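Local coordinates for protein CptN Toxin (Eubacterium rectale DSM 17629, PDB 4RMO) that acts as the toxin of a type III toxin-antitoxin system, probably as an endoribonuclease, and forms a complex with its pseudoknot RNA antitoxin, at residues Tyr33-Asp38 against Glu121-Ala126; Tyr45-Leu50 against Asp91-Ser96; Asp55-Ile60 against Asp72-Val77. All coordinates share one frame; numbering follows the deposited sequence.

Interaction 1 of 3, residues Tyr33-Asp38 against Glu121-Ala126. With nucleotides of chain B.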
loop_
_atom_site.group_PDB
_atom_site.type_symbol
_atom_site.label_atom_id
_atom_site.label_comp_id
_atom_site.label_asym_id
_atom_site.label_seq_id
_atom_site.Cartn_x
_atom_site.Cartn_y
_atom_site.Cartn_z
ATOM N N TYR A 33 -19.265 -10.639 11.962
ATOM C CA TYR A 33 -18.682 -9.639 11.093
ATOM C C TYR A 33 -19.118 -9.865 9.652
ATOM O O TYR A 33 -18.958 -10.947 9.099
ATOM C CB TYR A 33 -17.144 -9.758 11.181
ATOM C CG TYR A 33 -16.329 -8.829 10.279
ATOM C CD1 TYR A 33 -16.252 -7.491 10.561
ATOM C CD2 TYR A 33 -15.612 -9.311 9.198
ATOM C CE1 TYR A 33 -15.504 -6.638 9.791
ATOM C CE2 TYR A 33 -14.808 -8.484 8.433
ATOM C CZ TYR A 33 -14.779 -7.131 8.731
ATOM O OH TYR A 33 -14.047 -6.255 7.963
ATOM N N TYR A 34 -19.587 -8.814 9.006
ATOM C CA TYR A 34 -19.959 -8.877 7.610
ATOM C C TYR A 34 -18.731 -8.601 6.737
ATOM O O TYR A 34 -18.295 -7.464 6.611
ATOM C CB TYR A 34 -21.039 -7.845 7.303
ATOM C CG TYR A 34 -21.302 -7.658 5.808
ATOM C CD1 TYR A 34 -21.221 -8.719 4.919
ATOM C CD2 TYR A 34 -21.644 -6.416 5.302
ATOM C CE1 TYR A 34 -21.460 -8.540 3.554
ATOM C CE2 TYR A 34 -21.906 -6.226 3.957
ATOM C CZ TYR A 34 -21.796 -7.289 3.080
ATOM O OH TYR A 34 -22.034 -7.095 1.718
ATOM N N CYS A 35 -18.211 -9.649 6.110
ATOM C CA CYS A 35 -17.000 -9.572 5.328
ATOM C C CYS A 35 -17.144 -9.114 3.867
ATOM O O CYS A 35 -16.500 -8.149 3.451
ATOM C CB CYS A 35 -16.355 -10.933 5.368
ATOM S SG CYS A 35 -14.667 -10.740 4.881
ATOM N N PHE A 36 -17.953 -9.793 3.085
ATOM C CA PHE A 36 -18.217 -9.364 1.714
ATOM C C PHE A 36 -19.448 -10.020 1.160
ATOM O O PHE A 36 -19.866 -11.049 1.624
ATOM C CB PHE A 36 -17.043 -9.666 0.763
ATOM C CG PHE A 36 -16.440 -11.032 0.946
ATOM C CD1 PHE A 36 -17.099 -12.176 0.525
ATOM C CD2 PHE A 36 -15.187 -11.163 1.442
ATOM C CE1 PHE A 36 -16.525 -13.432 0.653
ATOM C CE2 PHE A 36 -14.612 -12.415 1.614
ATOM C CZ PHE A 36 -15.284 -13.560 1.217
ATOM N N GLU A 37 -20.036 -9.386 0.162
ATOM C CA GLU A 37 -21.172 -9.939 -0.550
ATOM C C GLU A 37 -20.697 -11.074 -1.430
ATOM O O GLU A 37 -19.569 -11.076 -1.904
ATOM C CB GLU A 37 -21.840 -8.852 -1.400
ATOM C CG GLU A 37 -23.167 -9.306 -2.006
ATOM C CD GLU A 37 -24.050 -8.164 -2.469
ATOM O OE1 GLU A 37 -23.557 -7.016 -2.545
ATOM O OE2 GLU A 37 -25.250 -8.427 -2.715
ATOM N N ASP A 38 -21.541 -12.071 -1.626
ATOM C CA ASP A 38 -21.213 -13.168 -2.539
ATOM C C ASP A 38 -21.113 -12.640 -3.982
ATOM O O ASP A 38 -21.952 -11.834 -4.391
ATOM C CB ASP A 38 -22.287 -14.227 -2.451
ATOM C CG ASP A 38 -21.924 -15.473 -3.201
ATOM O OD1 ASP A 38 -21.051 -16.231 -2.718
ATOM O OD2 ASP A 38 -22.582 -15.747 -4.222
ATOM N N GLU A 121 -6.775 -7.206 5.578
ATOM C CA GLU A 121 -6.121 -8.462 5.858
ATOM C C GLU A 121 -7.154 -9.588 6.099
ATOM O O GLU A 121 -6.928 -10.741 5.741
ATOM C CB GLU A 121 -5.195 -8.304 7.057
ATOM C CG GLU A 121 -4.027 -9.266 7.031
ATOM C CD GLU A 121 -3.139 -9.202 8.270
ATOM O OE1 GLU A 121 -3.177 -8.166 9.009
ATOM O OE2 GLU A 121 -2.435 -10.214 8.510
ATOM N N ILE A 122 -8.236 -9.263 6.790
ATOM C CA ILE A 122 -9.264 -10.226 7.119
ATOM C C ILE A 122 -9.989 -10.638 5.838
ATOM O O ILE A 122 -10.281 -11.804 5.646
ATOM C CB ILE A 122 -10.260 -9.692 8.180
ATOM C CG1 ILE A 122 -9.600 -9.816 9.579
ATOM C CG2 ILE A 122 -11.559 -10.502 8.193
ATOM C CD1 ILE A 122 -10.230 -8.953 10.636
ATOM N N GLU A 123 -10.274 -9.685 4.978
ATOM C CA GLU A 123 -10.923 -9.973 3.718
ATOM C C GLU A 123 -10.054 -10.961 2.886
ATOM O O GLU A 123 -10.572 -11.915 2.299
ATOM C CB GLU A 123 -11.277 -8.670 2.961
ATOM C CG GLU A 123 -12.781 -8.237 3.070
ATOM C CD GLU A 123 -13.288 -7.433 4.351
ATOM O OE1 GLU A 123 -12.843 -7.606 5.571
ATOM O OE2 GLU A 123 -14.234 -6.614 4.114
ATOM N N GLN A 124 -8.749 -10.750 2.868
ATOM C CA GLN A 124 -7.887 -11.641 2.100
ATOM C C GLN A 124 -7.902 -13.010 2.679
ATOM O O GLN A 124 -7.890 -14.002 1.931
ATOM C CB GLN A 124 -6.442 -11.129 2.001
ATOM C CG GLN A 124 -6.325 -9.952 1.017
ATOM C CD GLN A 124 -4.922 -9.299 0.981
ATOM O OE1 GLN A 124 -3.951 -9.824 1.542
ATOM N NE2 GLN A 124 -4.821 -8.176 0.273
ATOM N N LYS A 125 -7.851 -13.088 3.991
ATOM C CA LYS A 125 -7.814 -14.382 4.637
ATOM C C LYS A 125 -9.104 -15.118 4.336
ATOM O O LYS A 125 -9.099 -16.321 4.111
ATOM C CB LYS A 125 -7.583 -14.210 6.126
ATOM C CG LYS A 125 -6.153 -13.895 6.437
ATOM C CD LYS A 125 -5.897 -13.729 7.913
ATOM C CE LYS A 125 -4.452 -13.325 8.188
ATOM N NZ LYS A 125 -4.073 -13.712 9.562
ATOM N N ALA A 126 -10.200 -14.379 4.296
ATOM C CA ALA A 126 -11.504 -14.959 4.115
ATOM C C ALA A 126 -11.699 -15.479 2.714
ATOM O O ALA A 126 -12.402 -16.470 2.509
ATOM C CB ALA A 126 -12.578 -13.927 4.426
ATOM P P G B 24 -1.054 -9.714 -1.673
ATOM O OP1 G B 24 -0.869 -8.437 -0.941
ATOM O OP2 G B 24 -0.611 -10.999 -1.063
ATOM O "O5'" G B 24 -2.559 -10.136 -1.955
ATOM C "C5'" G B 24 -3.418 -9.410 -2.811
ATOM C "C4'" G B 24 -3.665 -10.169 -4.104
ATOM O "O4'" G B 24 -2.541 -11.025 -4.468
ATOM C "C3'" G B 24 -4.836 -11.125 -4.201
ATOM O "O3'" G B 24 -6.091 -10.483 -4.332
ATOM C "C2'" G B 24 -4.517 -11.810 -5.523
ATOM O "O2'" G B 24 -4.749 -10.895 -6.567
ATOM C "C1'" G B 24 -3.001 -11.988 -5.409
ATOM N N9 G B 24 -2.536 -13.307 -4.992
ATOM C C8 G B 24 -1.763 -13.612 -3.896
ATOM N N7 G B 24 -1.479 -14.883 -3.808
ATOM C C5 G B 24 -2.063 -15.444 -4.936
ATOM C C6 G B 24 -2.092 -16.793 -5.385
ATOM O O6 G B 24 -1.565 -17.785 -4.877
ATOM N N1 G B 24 -2.835 -16.925 -6.554
ATOM C C2 G B 24 -3.451 -15.895 -7.217
ATOM N N2 G B 24 -4.119 -16.221 -8.322
ATOM N N3 G B 24 -3.458 -14.640 -6.794
ATOM C C4 G B 24 -2.741 -14.487 -5.662
#
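Helix-on-sheet packing sets the contact: helix 116-134 lies over strand 32-37, the short axes 8.8 Å apart and crossing at -64°, and Cys35 and Glu123 are the closest backbone neighbours. Tyr33, with CG anti to the backbone N (chi1 177°), swings its ring under the helix, where CE2 meets Ile122 CG2 at 3.8 Å. Ala126 fills the next turn: its CB lies 3.8 Å from Cys35 SG and also 3.8 Å from Phe36 CE2, so one methyl touches both the sulfur and the ring. Phe36 also meets the Trp46 ring and has a cation-pi contact with Arg127. Glu123 bends at chi2 (82°) to bring CG within 3.6 Å of Cys35 SG. In this conformer, one of two, its OE1 lies 3.0 Å from Tyr33 OH, at the edge of the ring and in its plane. The dependable chemistry is therefore apolar, with the buried Glu123 carboxylate, its position one of two, set beside the Tyr33 hydroxyl.

Interaction 2 of 3, residues Tyr45-Leu50 against Asp91-Ser96. With nucleotides of chain B.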
loop_
_atom_site.group_PDB
_atom_site.type_symbol
_atom_site.label_atom_id
_atom_site.label_comp_id
_atom_site.label_asym_id
_atom_site.label_seq_id
_atom_site.Cartn_x
_atom_site.Cartn_y
_atom_site.Cartn_z
ATOM N N TYR A 45 -24.586 -12.851 1.775
ATOM C CA TYR A 45 -23.517 -12.132 2.442
ATOM C C TYR A 45 -22.722 -13.092 3.277
ATOM O O TYR A 45 -23.291 -13.986 3.880
ATOM C CB TYR A 45 -24.111 -11.043 3.332
ATOM C CG TYR A 45 -25.095 -10.163 2.604
ATOM C CD1 TYR A 45 -24.663 -9.205 1.692
ATOM C CD2 TYR A 45 -26.461 -10.300 2.806
ATOM C CE1 TYR A 45 -25.563 -8.396 1.021
ATOM C CE2 TYR A 45 -27.374 -9.524 2.126
ATOM C CZ TYR A 45 -26.921 -8.567 1.237
ATOM O OH TYR A 45 -27.827 -7.780 0.577
ATOM N N TRP A 46 -21.405 -12.925 3.296
ATOM C CA TRP A 46 -20.537 -13.838 3.997
ATOM C C TRP A 46 -20.192 -13.227 5.357
ATOM O O TRP A 46 -19.743 -12.074 5.456
ATOM C CB TRP A 46 -19.298 -14.162 3.189
ATOM C CG TRP A 46 -19.638 -15.048 2.079
ATOM C CD1 TRP A 46 -19.946 -14.679 0.794
ATOM C CD2 TRP A 46 -19.764 -16.464 2.131
ATOM N NE1 TRP A 46 -20.281 -15.802 0.053
ATOM C CE2 TRP A 46 -20.168 -16.907 0.854
ATOM C CE3 TRP A 46 -19.592 -17.411 3.142
ATOM C CZ2 TRP A 46 -20.368 -18.255 0.558
ATOM C CZ3 TRP A 46 -19.780 -18.752 2.847
ATOM C CH2 TRP A 46 -20.147 -19.166 1.559
HETATM N N MSE A 47 -20.442 -13.992 6.397
HETATM C CA MSE A 47 -20.256 -13.530 7.760
HETATM C C MSE A 47 -19.202 -14.339 8.432
HETATM O O MSE A 47 -19.009 -15.498 8.152
HETATM C CB MSE A 47 -21.501 -13.757 8.598
HETATM C CG MSE A 47 -22.765 -13.330 7.916
HETATM SE SE MSE A 47 -22.784 -11.364 7.748
HETATM C CE MSE A 47 -22.760 -10.749 9.618
ATOM N N ILE A 48 -18.558 -13.726 9.424
ATOM C CA ILE A 48 -17.565 -14.396 10.261
ATOM C C ILE A 48 -17.923 -14.230 11.727
ATOM O O ILE A 48 -18.057 -13.119 12.239
ATOM C CB ILE A 48 -16.177 -13.788 10.017
ATOM C CG1 ILE A 48 -15.827 -13.878 8.514
ATOM C CG2 ILE A 48 -15.121 -14.487 10.848
ATOM C CD1 ILE A 48 -14.561 -13.146 8.158
ATOM N N PRO A 49 -18.054 -15.345 12.439
ATOM C CA PRO A 49 -18.369 -15.249 13.833
ATOM C C PRO A 49 -17.147 -14.862 14.673
ATOM O O PRO A 49 -16.069 -15.290 14.354
ATOM C CB PRO A 49 -18.779 -16.700 14.183
ATOM C CG PRO A 49 -18.011 -17.548 13.249
ATOM C CD PRO A 49 -17.921 -16.734 11.975
ATOM N N LEU A 50 -17.347 -14.137 15.777
ATOM C CA LEU A 50 -16.281 -13.836 16.705
ATOM C C LEU A 50 -16.353 -14.603 18.007
ATOM O O LEU A 50 -17.434 -15.001 18.446
ATOM C CB LEU A 50 -16.268 -12.360 17.066
ATOM C CG LEU A 50 -16.277 -11.279 15.995
ATOM C CD1 LEU A 50 -15.774 -9.964 16.608
ATOM C CD2 LEU A 50 -15.491 -11.606 14.752
ATOM N N ASP A 91 -14.973 -20.651 10.242
ATOM C CA ASP A 91 -16.376 -20.981 10.441
ATOM C C ASP A 91 -17.278 -19.981 9.774
ATOM O O ASP A 91 -18.439 -19.793 10.163
ATOM C CB ASP A 91 -16.679 -21.039 11.925
ATOM C CG ASP A 91 -16.002 -22.195 12.593
ATOM O OD1 ASP A 91 -15.955 -23.283 12.005
ATOM O OD2 ASP A 91 -15.561 -22.047 13.757
HETATM N N MSE A 92 -16.754 -19.326 8.767
HETATM C CA MSE A 92 -17.555 -18.336 8.052
HETATM C C MSE A 92 -18.683 -18.996 7.308
HETATM O O MSE A 92 -18.591 -20.184 6.952
HETATM C CB MSE A 92 -16.682 -17.594 7.062
HETATM C CG MSE A 92 -16.186 -18.538 5.956
HETATM SE SE MSE A 92 -14.848 -17.605 4.847
HETATM C CE MSE A 92 -15.974 -16.262 3.988
ATOM N N PHE A 93 -19.717 -18.224 6.998
ATOM C CA PHE A 93 -20.911 -18.803 6.408
ATOM C C PHE A 93 -21.768 -17.762 5.761
ATOM O O PHE A 93 -21.603 -16.576 6.018
ATOM C CB PHE A 93 -21.744 -19.497 7.509
ATOM C CG PHE A 93 -22.232 -18.537 8.574
ATOM C CD1 PHE A 93 -23.415 -17.848 8.424
ATOM C CD2 PHE A 93 -21.503 -18.345 9.713
ATOM C CE1 PHE A 93 -23.875 -17.008 9.400
ATOM C CE2 PHE A 93 -21.930 -17.478 10.699
ATOM C CZ PHE A 93 -23.133 -16.789 10.529
ATOM N N PRO A 94 -22.683 -18.184 4.902
ATOM C CA PRO A 94 -23.497 -17.216 4.178
ATOM C C PRO A 94 -24.829 -16.955 4.785
ATOM O O PRO A 94 -25.356 -17.781 5.501
ATOM C CB PRO A 94 -23.699 -17.888 2.838
ATOM C CG PRO A 94 -23.717 -19.343 3.163
ATOM C CD PRO A 94 -22.851 -19.540 4.374
ATOM N N ILE A 95 -25.377 -15.792 4.497
ATOM C CA ILE A 95 -26.628 -15.394 5.077
ATOM C C ILE A 95 -27.354 -14.407 4.149
ATOM O O ILE A 95 -26.759 -13.881 3.214
ATOM C CB ILE A 95 -26.389 -14.740 6.435
ATOM C CG1 ILE A 95 -27.640 -14.782 7.280
ATOM C CG2 ILE A 95 -25.953 -13.290 6.309
ATOM C CD1 ILE A 95 -27.333 -14.737 8.761
ATOM N N SER A 96 -28.645 -14.204 4.375
ATOM C CA SER A 96 -29.405 -13.224 3.610
ATOM C C SER A 96 -29.960 -12.211 4.562
ATOM O O SER A 96 -29.997 -12.425 5.772
ATOM C CB SER A 96 -30.567 -13.891 2.820
ATOM O OG SER A 96 -31.522 -14.477 3.677
ATOM P P G B 3 -12.379 -28.231 22.104
ATOM O OP1 G B 3 -11.455 -28.979 22.931
ATOM O OP2 G B 3 -12.159 -26.760 21.916
ATOM O "O5'" G B 3 -12.487 -28.784 20.626
ATOM C "C5'" G B 3 -12.838 -30.144 20.358
ATOM C "C4'" G B 3 -13.238 -30.286 18.903
ATOM O "O4'" G B 3 -14.396 -29.438 18.656
ATOM C "C3'" G B 3 -12.209 -29.830 17.883
ATOM O "O3'" G B 3 -11.306 -30.876 17.523
ATOM C "C2'" G B 3 -13.085 -29.481 16.693
ATOM O "O2'" G B 3 -13.448 -30.598 15.910
ATOM C "C1'" G B 3 -14.296 -28.854 17.377
ATOM N N9 G B 3 -14.168 -27.407 17.538
ATOM C C8 G B 3 -13.622 -26.741 18.603
ATOM N N7 G B 3 -13.584 -25.448 18.436
ATOM C C5 G B 3 -14.166 -25.247 17.193
ATOM C C6 G B 3 -14.407 -24.054 16.483
ATOM O O6 G B 3 -14.193 -22.894 16.838
ATOM N N1 G B 3 -15.013 -24.301 15.253
ATOM C C2 G B 3 -15.306 -25.544 14.758
ATOM N N2 G B 3 -15.855 -25.582 13.537
ATOM N N3 G B 3 -15.079 -26.669 15.412
ATOM C C4 G B 3 -14.525 -26.446 16.622
#
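Pro94 lies flat over one face of the Trp46 indole, a CH-pi contact in which Pro94 CB stands 3.9 Å from the centroid of the six-membered ring and 6° off its normal. The Phe93 ring takes Met47 CB over one face, at 4.2 Å from its centroid, while Asp91 O approaches its edge in the ring plane. These rings sit on an antiparallel pair, strand 44-51 against strand 93-96: Trp46 and Pro94 project to one face of the sheet, and Tyr45, Met47, Phe93 and Ile95 to the other. Two hydrogen-bonded pairs hold the register, Tyr45 with Ile95 and Met47 with Phe93; in the latter Met47 N reaches Phe93 O at 2.9 Å, almost straight at 172°. Phe93 has CG between its backbone N and carbonyl carbon (chi1 62°), which lays its ring beneath Met47. Alongside, the CG of Met47, a selenomethionine, touches Ile95 CG2 at 3.6 Å. Met92, also a selenomethionine, brings CE to 3.9 Å from Trp46 CE3, with Val129 and Leu130 of helix 116-134 nearby. Before the strand begins, Asp91 grips the Watson-Crick edge of G3 of chain B in a bidentate pair: OD1 takes N2 and OD2 takes N1, each at 2.8 Å.

Interaction 3 of 3, residues Asp55-Ile60 against Asp72-Val77. With nucleotides of chain B.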
loop_
_atom_site.group_PDB
_atom_site.type_symbol
_atom_site.label_atom_id
_atom_site.label_comp_id
_atom_site.label_asym_id
_atom_site.label_seq_id
_atom_site.Cartn_x
_atom_site.Cartn_y
_atom_site.Cartn_z
ATOM N N ASP A 55 -7.091 -16.972 24.634
ATOM C CA ASP A 55 -6.147 -18.005 25.080
ATOM C C ASP A 55 -6.306 -19.238 24.186
ATOM O O ASP A 55 -5.304 -19.762 23.686
ATOM C CB ASP A 55 -6.268 -18.333 26.591
ATOM C CG ASP A 55 -5.786 -17.186 27.494
ATOM O OD1 ASP A 55 -4.928 -16.391 27.094
ATOM O OD2 ASP A 55 -6.275 -17.058 28.620
ATOM N N LYS A 56 -7.548 -19.631 23.880
ATOM C CA LYS A 56 -7.752 -20.789 23.043
ATOM C C LYS A 56 -7.303 -20.512 21.604
ATOM O O LYS A 56 -6.582 -21.322 20.997
ATOM C CB LYS A 56 -9.215 -21.231 23.035
ATOM C CG LYS A 56 -9.520 -22.300 21.977
ATOM C CD LYS A 56 -10.954 -22.783 22.051
ATOM C CE LYS A 56 -11.283 -23.597 20.801
ATOM N NZ LYS A 56 -12.646 -24.100 20.788
ATOM N N TYR A 57 -7.736 -19.384 21.042
ATOM C CA TYR A 57 -7.512 -19.141 19.623
ATOM C C TYR A 57 -6.090 -18.723 19.278
ATOM O O TYR A 57 -5.632 -18.996 18.179
ATOM C CB TYR A 57 -8.599 -18.224 19.057
ATOM C CG TYR A 57 -9.913 -19.027 18.969
ATOM C CD1 TYR A 57 -10.073 -19.997 18.013
ATOM C CD2 TYR A 57 -10.902 -18.903 19.935
ATOM C CE1 TYR A 57 -11.211 -20.809 17.984
ATOM C CE2 TYR A 57 -12.034 -19.726 19.926
ATOM C CZ TYR A 57 -12.200 -20.663 18.910
ATOM O OH TYR A 57 -13.320 -21.474 18.860
ATOM N N LYS A 58 -5.386 -18.131 20.228
ATOM C CA LYS A 58 -3.940 -17.858 20.092
ATOM C C LYS A 58 -3.149 -19.138 19.885
ATOM O O LYS A 58 -2.238 -19.145 19.081
ATOM C CB LYS A 58 -3.359 -17.119 21.302
ATOM C CG LYS A 58 -3.426 -15.596 21.140
ATOM C CD LYS A 58 -2.828 -14.857 22.365
ATOM C CE LYS A 58 -2.577 -13.340 22.384
ATOM N NZ LYS A 58 -2.293 -12.665 21.087
ATOM N N LYS A 59 -3.496 -20.206 20.605
ATOM C CA LYS A 59 -2.793 -21.484 20.446
ATOM C C LYS A 59 -2.990 -22.027 19.064
ATOM O O LYS A 59 -2.077 -22.605 18.480
ATOM C CB LYS A 59 -3.218 -22.512 21.467
ATOM C CG LYS A 59 -2.754 -22.156 22.876
ATOM C CD LYS A 59 -3.189 -23.137 23.979
ATOM C CE LYS A 59 -2.774 -22.522 25.327
ATOM N NZ LYS A 59 -3.573 -23.030 26.473
ATOM N N ILE A 60 -4.151 -21.798 18.497
ATOM C CA ILE A 60 -4.397 -22.314 17.160
ATOM C C ILE A 60 -3.638 -21.515 16.112
ATOM O O ILE A 60 -3.002 -22.095 15.235
ATOM C CB ILE A 60 -5.893 -22.363 16.866
ATOM C CG1 ILE A 60 -6.485 -23.495 17.718
ATOM C CG2 ILE A 60 -6.130 -22.591 15.394
ATOM C CD1 ILE A 60 -7.966 -23.476 17.803
ATOM N N ASP A 72 -4.568 -18.220 8.363
ATOM C CA ASP A 72 -5.715 -17.593 7.692
ATOM C C ASP A 72 -7.055 -17.935 8.342
ATOM O O ASP A 72 -8.010 -17.261 8.111
ATOM C CB ASP A 72 -5.773 -18.027 6.238
ATOM C CG ASP A 72 -4.412 -17.884 5.530
ATOM O OD1 ASP A 72 -4.035 -16.754 5.183
ATOM O OD2 ASP A 72 -3.714 -18.925 5.360
ATOM N N ILE A 73 -7.118 -19.041 9.079
ATOM C CA ILE A 73 -8.377 -19.552 9.576
ATOM C C ILE A 73 -8.848 -18.825 10.862
ATOM O O ILE A 73 -10.031 -18.858 11.197
ATOM C CB ILE A 73 -8.327 -21.080 9.840
ATOM C CG1 ILE A 73 -7.158 -21.484 10.705
ATOM C CG2 ILE A 73 -8.246 -21.811 8.525
ATOM C CD1 ILE A 73 -7.264 -22.901 11.226
ATOM N N ILE A 74 -7.916 -18.162 11.533
ATOM C CA ILE A 74 -8.182 -17.342 12.690
ATOM C C ILE A 74 -7.337 -16.101 12.637
ATOM O O ILE A 74 -6.125 -16.150 12.335
ATOM C CB ILE A 74 -7.838 -18.108 13.932
ATOM C CG1 ILE A 74 -8.915 -19.152 14.172
ATOM C CG2 ILE A 74 -7.798 -17.197 15.139
ATOM C CD1 ILE A 74 -8.313 -20.360 14.781
ATOM N N HIS A 75 -7.963 -14.972 12.909
ATOM C CA HIS A 75 -7.250 -13.696 12.982
ATOM C C HIS A 75 -7.729 -12.962 14.236
ATOM O O HIS A 75 -8.939 -12.835 14.493
ATOM C CB HIS A 75 -7.549 -12.894 11.734
ATOM C CG HIS A 75 -6.774 -11.621 11.637
ATOM N ND1 HIS A 75 -5.437 -11.582 11.302
ATOM C CD2 HIS A 75 -7.148 -10.341 11.815
ATOM C CE1 HIS A 75 -5.013 -10.332 11.319
ATOM N NE2 HIS A 75 -6.034 -9.559 11.633
ATOM N N ILE A 76 -6.776 -12.509 15.021
ATOM C CA ILE A 76 -7.037 -11.869 16.299
ATOM C C ILE A 76 -6.626 -10.423 16.184
ATOM O O ILE A 76 -5.508 -10.107 15.773
ATOM C CB ILE A 76 -6.255 -12.552 17.425
ATOM C CG1 ILE A 76 -6.836 -13.942 17.657
ATOM C CG2 ILE A 76 -6.360 -11.757 18.709
ATOM C CD1 ILE A 76 -6.007 -14.805 18.555
ATOM N N VAL A 77 -7.545 -9.536 16.488
ATOM C CA VAL A 77 -7.257 -8.134 16.452
ATOM C C VAL A 77 -8.078 -7.383 17.500
ATOM O O VAL A 77 -9.168 -7.809 17.909
ATOM C CB VAL A 77 -7.510 -7.577 15.036
ATOM C CG1 VAL A 77 -8.981 -7.573 14.690
ATOM C CG2 VAL A 77 -6.940 -6.173 14.885
ATOM P P U B 6 -3.126 -28.610 7.116
ATOM O OP1 U B 6 -2.141 -29.183 6.177
ATOM O OP2 U B 6 -2.661 -28.005 8.387
ATOM O "O5'" U B 6 -3.998 -27.578 6.273
ATOM C "C5'" U B 6 -4.573 -27.978 5.015
ATOM C "C4'" U B 6 -4.160 -27.013 3.927
ATOM O "O4'" U B 6 -4.663 -25.680 4.270
ATOM C "C3'" U B 6 -2.654 -26.830 3.706
ATOM O "O3'" U B 6 -2.440 -26.487 2.338
ATOM C "C2'" U B 6 -2.358 -25.596 4.547
ATOM O "O2'" U B 6 -1.153 -24.954 4.199
ATOM C "C1'" U B 6 -3.603 -24.754 4.262
ATOM N N1 U B 6 -3.866 -23.723 5.275
ATOM C C2 U B 6 -3.710 -22.401 4.912
ATOM O O2 U B 6 -3.512 -22.051 3.764
ATOM N N3 U B 6 -3.912 -21.497 5.924
ATOM C C4 U B 6 -4.200 -21.772 7.242
ATOM O O4 U B 6 -4.372 -20.843 8.034
ATOM C C5 U B 6 -4.307 -23.162 7.545
ATOM C C6 U B 6 -4.127 -24.067 6.576
ATOM P P G B 3 -12.379 -28.231 22.104
ATOM O OP1 G B 3 -11.455 -28.979 22.931
ATOM O OP2 G B 3 -12.159 -26.760 21.916
ATOM O "O5'" G B 3 -12.487 -28.784 20.626
ATOM C "C5'" G B 3 -12.838 -30.144 20.358
ATOM C "C4'" G B 3 -13.238 -30.286 18.903
ATOM O "O4'" G B 3 -14.396 -29.438 18.656
ATOM C "C3'" G B 3 -12.209 -29.830 17.883
ATOM O "O3'" G B 3 -11.306 -30.876 17.523
ATOM C "C2'" G B 3 -13.085 -29.481 16.693
ATOM O "O2'" G B 3 -13.448 -30.598 15.910
ATOM C "C1'" G B 3 -14.296 -28.854 17.377
ATOM N N9 G B 3 -14.168 -27.407 17.538
ATOM C C8 G B 3 -13.622 -26.741 18.603
ATOM N N7 G B 3 -13.584 -25.448 18.436
ATOM C C5 G B 3 -14.166 -25.247 17.193
ATOM C C6 G B 3 -14.407 -24.054 16.483
ATOM O O6 G B 3 -14.193 -22.894 16.838
ATOM N N1 G B 3 -15.013 -24.301 15.253
ATOM C C2 G B 3 -15.306 -25.544 14.758
ATOM N N2 G B 3 -15.855 -25.582 13.537
ATOM N N3 G B 3 -15.079 -26.669 15.412
ATOM C C4 G B 3 -14.525 -26.446 16.622
ATOM P P A B 2 -15.071 -23.301 23.112
ATOM O OP1 A B 2 -14.024 -23.113 24.108
ATOM O OP2 A B 2 -14.978 -22.615 21.800
ATOM O "O5'" A B 2 -15.293 -24.841 22.784
ATOM C "C5'" A B 2 -15.425 -25.812 23.852
ATOM C "C4'" A B 2 -15.871 -27.125 23.265
ATOM O "O4'" A B 2 -17.139 -26.935 22.565
ATOM C "C3'" A B 2 -14.959 -27.725 22.187
ATOM O "O3'" A B 2 -13.871 -28.480 22.683
ATOM C "C2'" A B 2 -15.915 -28.645 21.448
ATOM O "O2'" A B 2 -16.201 -29.801 22.185
ATOM C "C1'" A B 2 -17.178 -27.791 21.423
ATOM N N9 A B 2 -17.259 -26.961 20.238
ATOM C C8 A B 2 -17.016 -25.618 20.113
ATOM N N7 A B 2 -17.240 -25.153 18.908
ATOM C C5 A B 2 -17.710 -26.253 18.210
ATOM C C6 A B 2 -18.138 -26.416 16.883
ATOM N N6 A B 2 -18.164 -25.422 15.987
ATOM N N1 A B 2 -18.553 -27.643 16.504
ATOM C C2 A B 2 -18.527 -28.633 17.402
ATOM N N3 A B 2 -18.146 -28.602 18.679
ATOM C C4 A B 2 -17.754 -27.366 19.025
#
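Tyr57, Lys58 and Ile60 of helix 54-65 pack on Ile73, Ile74 and Ile76, which lead into and along strand 75-78 at the margin of the antiparallel sheet. The apolar part sets the CD1 methyls of two isoleucines against the helix: Ile74 CD1 comes to the edge of the Tyr57 ring, 3.7 Å from CD1, and Ile76 CD1 meets Lys58 CG at 3.7 Å. The polar bonds run to the RNA of chain B. Tyr57 OH donates to O6 of G3 at 2.6 Å, O6 lying in the plane of the Tyr57 ring, and Lys23 NZ is a further partner of the hydroxyl. CG of Lys56 is anti to the backbone N (chi1 170°) and the chain beyond it is extended, which carries NZ to N7 and OP2 of G3 and OP2 of A2, each bonded at 2.9 Å. Asp72, whose OD2 also forms a salt bridge with Lys128, reads the Watson-Crick edge of U6 much as adenine does: its N donates to O4 at 2.7 Å, and N3 of U6 donates to OD2 at 2.6 Å, nearly straight at 177°.

Interactions 1 and 2 belong to the core, their centres 9 Å apart and joined through neighbouring strands 32-37 and 44-51: Tyr33 N probably bonds Ile48 O at 2.8 Å, and Asp38 OD1 probably bonds Trp46 NE1 at 2.9 Å. Interaction 1 is helix against sheet, all six touching residues buried, with mostly apolar contacts round one buried carboxylate, whereas interaction 2 is strand against strand, held by backbone bonds. Interaction 3 lies about 13 Å from the chain centre (centre to centre), closer to the periphery, and turns towards the RNA. It touches interaction 1, where Lys125 NZ probably bonds His75 ND1. Interactions 2 and 3 do not touch, yet both grip G3 of chain B, from different edges of its base.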